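Local structure of 3-phytase (Klebsiella pneumoniae, 2WNH) at residues D254-A259 with V297-N302; P129-D134 with L287-T292. The protein probably hydrolyses phytate (inositol hexakisphosphate), releasing phosphate from its ester groups. The protein carries 3 engineered substitutions. All blocks are in the same frame, centred on the assembly; numbering follows the deposited sequence. Where two conformers were deposited one is given.

In the fold
Both contacts lie in the alpha/beta part of a histidine acid phosphatase and share helix 291-301: contact 2 takes in the strand 284-289 that leads to it and its first residues, contact 1 its last turn. Their centres are about 14 Å apart. Contact 1 is only partly buried, where helix 256-274 begins beside helix 291-301. It combines an ion pair and a hydroxyl bond with a small apolar seam of leucine, alanine and threonine methyl. Contact 2 is buried and sets the loop 129-134 against the C-terminal end of the central strand 284-289. An aromatic ring carries most of it, while its polar groups, a glutamine and a histidine, are joined through a third residue, S96.

Contact 1: residues D254-A259 with V297-N302; sequences DVLYTA and VRTLMN
R298 grips D254 side-on with two nitrogens. NE lies 3.0 Å from OD1 of D254 in a nearly straight bond (165° at the hydrogen). D254 OD2 offers its syn lone pair to NH2 of R298, 2.8 Å away, and sits somewhat tilted from the guanidinium plane. OD1 lies in the guanidinium plane, but because the two planes are turned 53° apart NE meets OD1 from above the carboxylate. The arginine starts with CG wedged between its backbone N and carbonyl carbon (chi1 59°) and bends again at chi2, folding a long, multiply donating side chain back to the acid; its NH1 goes on to the carbonyl of G313.

T299 adds a second donor to the same oxygen: its OG1 gives a 2.7 Å bond to OD1 of D254, arriving on the same face of the carboxylate as R298 NE. Two donors on one oxygen would be expected to favour the charged form of the acid. A beta-branched residue suits this place because its other arm, CG2, turns to the apolar side and rests 3.8 Å from CB of A259.

L300 follows with both methyls across the start of the neighbouring helix. Its CD1 comes to 3.4 Å from the carbonyl O of A259, while its CD2 lies 4.1 Å from A259 CB and, methyl to methyl, 4.2 Å from CD1 of L256. The small alanine lets the two helices come close.

N302 then closes the helix with positive phi in a Schellman motif. V297 and M301 set helix 291-301 on strand 320-328, and helix 256-274 packs beside it on the same sheet, as neighbouring helices of one layer in the alpha/beta domain of histidine acid phosphatases.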
loop_
_atom_site.group_PDB
_atom_site.type_symbol
_atom_site.label_atom_id
_atom_site.label_comp_id
_atom_site.label_asym_id
_atom_site.label_seq_id
_atom_site.Cartn_x
_atom_site.Cartn_y
_atom_site.Cartn_z
ATOM N N ASP B 254 13.543 -43.442 7.648
ATOM C CA ASP B 254 14.635 -43.450 6.685
ATOM C C ASP B 254 15.184 -44.862 6.409
ATOM O O ASP B 254 16.221 -45.010 5.782
ATOM C CB ASP B 254 15.738 -42.486 7.123
ATOM C CG ASP B 254 15.277 -41.030 7.090
ATOM O OD1 ASP B 254 14.488 -40.657 6.181
ATOM O OD2 ASP B 254 15.689 -40.248 7.967
ATOM N N VAL B 255 14.491 -45.876 6.921
ATOM C CA VAL B 255 14.779 -47.281 6.590
ATOM C C VAL B 255 14.244 -47.514 5.167
ATOM O O VAL B 255 13.061 -47.313 4.912
ATOM C CB VAL B 255 14.091 -48.245 7.598
ATOM C CG1 VAL B 255 14.220 -49.705 7.139
ATOM C CG2 VAL B 255 14.708 -48.076 9.000
ATOM N N LEU B 256 15.122 -47.949 4.264
ATOM C CA LEU B 256 14.783 -48.071 2.841
ATOM C C LEU B 256 13.495 -48.843 2.585
ATOM O O LEU B 256 12.622 -48.378 1.858
ATOM C CB LEU B 256 15.938 -48.696 2.059
ATOM C CG LEU B 256 15.724 -48.684 0.543
ATOM C CD1 LEU B 256 15.511 -47.248 0.021
ATOM C CD2 LEU B 256 16.900 -49.322 -0.157
ATOM N N TYR B 257 13.370 -50.034 3.164
ATOM C CA TYR B 257 12.139 -50.805 2.994
ATOM C C TYR B 257 10.884 -49.969 3.268
ATOM O O TYR B 257 9.919 -49.948 2.452
ATOM C CB TYR B 257 12.124 -52.091 3.877
ATOM C CG TYR B 257 10.746 -52.755 3.875
ATOM C CD1 TYR B 257 10.314 -53.512 2.781
ATOM C CD2 TYR B 257 9.867 -52.599 4.939
ATOM C CE1 TYR B 257 9.052 -54.069 2.750
ATOM C CE2 TYR B 257 8.599 -53.149 4.911
ATOM C CZ TYR B 257 8.205 -53.908 3.810
ATOM O OH TYR B 257 6.954 -54.471 3.732
ATOM N N THR B 258 10.881 -49.310 4.430
ATOM C CA THR B 258 9.716 -48.557 4.890
ATOM C C THR B 258 9.457 -47.401 3.922
ATOM O O THR B 258 8.309 -47.153 3.537
ATOM C CB THR B 258 9.937 -48.019 6.304
ATOM O OG1 THR B 258 10.097 -49.122 7.215
ATOM C CG2 THR B 258 8.768 -47.142 6.771
ATOM N N ALA B 259 10.532 -46.718 3.536
ATOM C CA ALA B 259 10.410 -45.568 2.627
ATOM C C ALA B 259 9.883 -46.015 1.259
ATOM O O ALA B 259 9.086 -45.318 0.629
ATOM C CB ALA B 259 11.742 -44.867 2.484
ATOM N N VAL B 297 10.411 -39.615 1.269
ATOM C CA VAL B 297 10.768 -39.109 -0.049
ATOM C C VAL B 297 12.272 -38.834 -0.214
ATOM O O VAL B 297 12.876 -39.270 -1.209
ATOM C CB VAL B 297 9.917 -37.881 -0.417
ATOM C CG1 VAL B 297 10.411 -37.287 -1.739
ATOM C CG2 VAL B 297 8.454 -38.301 -0.523
ATOM N N ARG B 298 12.896 -38.122 0.728
ATOM C CA ARG B 298 14.320 -37.830 0.602
ATOM C C ARG B 298 15.149 -39.109 0.682
ATOM O O ARG B 298 16.185 -39.206 0.050
ATOM C CB ARG B 298 14.816 -36.761 1.601
ATOM C CG ARG B 298 14.623 -37.084 3.079
ATOM C CD ARG B 298 15.858 -37.721 3.748
ATOM N NE ARG B 298 15.543 -38.045 5.146
ATOM C CZ ARG B 298 15.573 -37.151 6.138
ATOM N NH1 ARG B 298 15.909 -35.895 5.871
ATOM N NH2 ARG B 298 15.260 -37.501 7.395
ATOM N N THR B 299 14.695 -40.085 1.469
ATOM C CA THR B 299 15.391 -41.387 1.477
ATOM C C THR B 299 15.390 -42.052 0.099
ATOM O O THR B 299 16.439 -42.509 -0.378
ATOM C CB THR B 299 14.874 -42.299 2.619
ATOM O OG1 THR B 299 15.360 -41.758 3.847
ATOM C CG2 THR B 299 15.387 -43.734 2.474
ATOM N N LEU B 300 14.226 -42.080 -0.549
ATOM C CA LEU B 300 14.118 -42.646 -1.900
ATOM C C LEU B 300 14.950 -41.863 -2.907
ATOM O O LEU B 300 15.543 -42.433 -3.837
ATOM C CB LEU B 300 12.646 -42.755 -2.334
ATOM C CG LEU B 300 11.764 -43.707 -1.510
ATOM C CD1 LEU B 300 10.363 -43.634 -2.031
ATOM C CD2 LEU B 300 12.308 -45.120 -1.578
ATOM N N MET B 301 15.035 -40.548 -2.708
ATOM C CA MET B 301 15.903 -39.677 -3.534
ATOM C C MET B 301 17.382 -39.886 -3.274
ATOM O O MET B 301 18.210 -39.409 -4.053
ATOM C CB MET B 301 15.559 -38.194 -3.320
ATOM C CG MET B 301 14.162 -37.789 -3.765
ATOM S SD MET B 301 13.724 -36.158 -3.096
ATOM C CE MET B 301 14.259 -35.097 -4.420
ATOM N N ASN B 302 17.715 -40.560 -2.166
ATOM C CA ASN B 302 19.105 -40.644 -1.682
ATOM C C ASN B 302 19.713 -39.251 -1.450
ATOM O O ASN B 302 20.863 -38.977 -1.793
ATOM C CB ASN B 302 19.963 -41.488 -2.642
ATOM C CG ASN B 302 21.096 -42.232 -1.937
ATOM O OD1 ASN B 302 21.966 -42.788 -2.602
ATOM N ND2 ASN B 302 21.081 -42.275 -0.612
#

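Contact 2: residues P129-D134 with L287-T292; sequences PLFQTD and LVAHDT
The phenyl ring of F131 is laid against A289, whose CB sits over one face, 3.4 Å from CD1 of F131. L287 meets the same ring differently: its CB lies near the ring plane at the edge, 4.2 Å from F131 CZ, the two side chains crossing at about a right angle. CB of L130 covers the opposite face over its centre, so the flat ring is sandwiched and its tilt is largely fixed. The single methyl of A289 is small enough for the ring to lie close over the strand. This strand, hydrogen-bonded to strands 14-24 and 91-95, runs into H290, the N-cap of helix 291-301, and D291; the pair matches the HD motif of histidine acid phosphatases, whose aspartate is, in relatives, the proton donor of the active site. Q132 stands across H290, its amide plane turned 88° from the imidazole, with NE2 of Q132 3.8 Å from NE2 of H290. Both nitrogens are hydrogen-bonded to OG of S96, while Q132 OE1 takes the backbone N-H of D128. N293, in the helix's first turn, links the N-cap to the loop, its OD1 binding N of H290 and its ND2 the carbonyl O of F131.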
loop_
_atom_site.group_PDB
_atom_site.type_symbol
_atom_site.label_atom_id
_atom_site.label_comp_id
_atom_site.label_asym_id
_atom_site.label_seq_id
_atom_site.Cartn_x
_atom_site.Cartn_y
_atom_site.Cartn_z
ATOM N N PRO B 129 -4.350 -40.898 -0.292
ATOM C CA PRO B 129 -3.407 -41.956 -0.699
ATOM C C PRO B 129 -1.962 -41.501 -0.992
ATOM O O PRO B 129 -1.070 -42.331 -1.106
ATOM C CB PRO B 129 -4.051 -42.524 -1.970
ATOM C CG PRO B 129 -4.836 -41.393 -2.525
ATOM C CD PRO B 129 -5.391 -40.677 -1.319
ATOM N N LEU B 130 -1.723 -40.193 -1.086
ATOM C CA LEU B 130 -0.358 -39.694 -1.188
ATOM C C LEU B 130 0.327 -39.617 0.173
ATOM O O LEU B 130 1.547 -39.664 0.244
ATOM C CB LEU B 130 -0.366 -38.283 -1.771
ATOM C CG LEU B 130 -0.740 -38.109 -3.241
ATOM C CD1 LEU B 130 -0.909 -36.612 -3.507
ATOM C CD2 LEU B 130 0.342 -38.730 -4.155
ATOM N N PHE B 131 -0.469 -39.481 1.233
ATOM C CA PHE B 131 0.049 -39.134 2.556
ATOM C C PHE B 131 -0.185 -40.180 3.664
ATOM O O PHE B 131 0.751 -40.555 4.360
ATOM C CB PHE B 131 -0.517 -37.776 2.992
ATOM C CG PHE B 131 -0.341 -36.672 1.969
ATOM C CD1 PHE B 131 0.907 -36.371 1.425
ATOM C CD2 PHE B 131 -1.443 -35.905 1.584
ATOM C CE1 PHE B 131 1.046 -35.337 0.486
ATOM C CE2 PHE B 131 -1.302 -34.857 0.678
ATOM C CZ PHE B 131 -0.072 -34.585 0.117
ATOM N N GLN B 132 -1.434 -40.621 3.823
ATOM C CA GLN B 132 -1.808 -41.653 4.804
ATOM C C GLN B 132 -1.647 -43.010 4.132
ATOM O O GLN B 132 -2.607 -43.769 3.982
ATOM C CB GLN B 132 -3.256 -41.443 5.271
ATOM C CG GLN B 132 -3.421 -40.292 6.268
ATOM C CD GLN B 132 -3.267 -38.904 5.636
ATOM O OE1 GLN B 132 -3.851 -38.632 4.589
ATOM N NE2 GLN B 132 -2.473 -38.027 6.272
ATOM N N THR B 133 -0.419 -43.291 3.712
ATOM C CA THR B 133 -0.120 -44.475 2.901
ATOM C C THR B 133 -0.255 -45.792 3.687
ATOM O O THR B 133 -0.408 -46.868 3.102
ATOM C CB THR B 133 1.279 -44.369 2.258
ATOM O OG1 THR B 133 2.259 -44.097 3.274
ATOM C CG2 THR B 133 1.292 -43.265 1.220
ATOM N N ASP B 134 -0.247 -45.695 5.010
ATOM C CA ASP B 134 -0.479 -46.873 5.838
ATOM C C ASP B 134 -1.954 -47.282 5.843
ATOM O O ASP B 134 -2.331 -48.296 6.439
ATOM C CB ASP B 134 0.085 -46.666 7.252
ATOM C CG ASP B 134 -0.493 -45.438 7.959
ATOM O OD1 ASP B 134 -1.139 -44.581 7.309
ATOM O OD2 ASP B 134 -0.290 -45.329 9.189
ATOM N N LEU B 287 2.117 -29.293 -2.107
ATOM C CA LEU B 287 1.645 -30.413 -1.299
ATOM C C LEU B 287 2.059 -30.162 0.146
ATOM O O LEU B 287 3.206 -29.824 0.422
ATOM C CB LEU B 287 2.292 -31.714 -1.776
ATOM C CG LEU B 287 2.210 -32.022 -3.276
ATOM C CD1 LEU B 287 2.934 -33.348 -3.554
ATOM C CD2 LEU B 287 0.764 -32.086 -3.742
ATOM N N VAL B 288 1.126 -30.362 1.069
ATOM C CA VAL B 288 1.414 -30.058 2.457
ATOM C C VAL B 288 1.077 -31.295 3.297
ATOM O O VAL B 288 -0.080 -31.736 3.341
ATOM C CB VAL B 288 0.656 -28.784 2.923
ATOM C CG1 VAL B 288 1.056 -28.416 4.353
ATOM C CG2 VAL B 288 0.982 -27.581 1.970
ATOM N N ALA B 289 2.102 -31.817 3.960
ATOM C CA ALA B 289 1.971 -33.063 4.718
ATOM C C ALA B 289 2.888 -33.066 5.946
ATOM O O ALA B 289 3.018 -32.056 6.644
ATOM C CB ALA B 289 2.216 -34.281 3.807
ATOM N N HIS B 290 3.537 -34.193 6.196
ATOM C CA HIS B 290 4.168 -34.445 7.496
ATOM C C HIS B 290 5.650 -34.727 7.312
ATOM O O HIS B 290 6.110 -35.041 6.208
ATOM C CB HIS B 290 3.413 -35.582 8.228
ATOM C CG HIS B 290 1.922 -35.410 8.202
ATOM N ND1 HIS B 290 1.217 -34.801 9.222
ATOM C CD2 HIS B 290 1.010 -35.706 7.241
ATOM C CE1 HIS B 290 -0.066 -34.755 8.902
ATOM N NE2 HIS B 290 -0.218 -35.300 7.705
ATOM N N ASP B 291 6.412 -34.588 8.395
ATOM C CA ASP B 291 7.839 -34.850 8.339
ATOM C C ASP B 291 8.099 -36.294 7.919
ATOM O O ASP B 291 9.055 -36.559 7.214
ATOM C CB ASP B 291 8.545 -34.506 9.664
ATOM C CG ASP B 291 7.840 -35.070 10.910
ATOM O OD1 ASP B 291 6.894 -35.892 10.827
ATOM O OD2 ASP B 291 8.269 -34.677 12.007
ATOM N N THR B 292 7.225 -37.207 8.343
ATOM C CA THR B 292 7.280 -38.613 7.919
ATOM C C THR B 292 7.365 -38.758 6.383
ATOM O O THR B 292 8.202 -39.493 5.835
ATOM C CB THR B 292 6.027 -39.335 8.447
ATOM O OG1 THR B 292 6.043 -39.275 9.881
ATOM C CG2 THR B 292 6.025 -40.814 8.028
#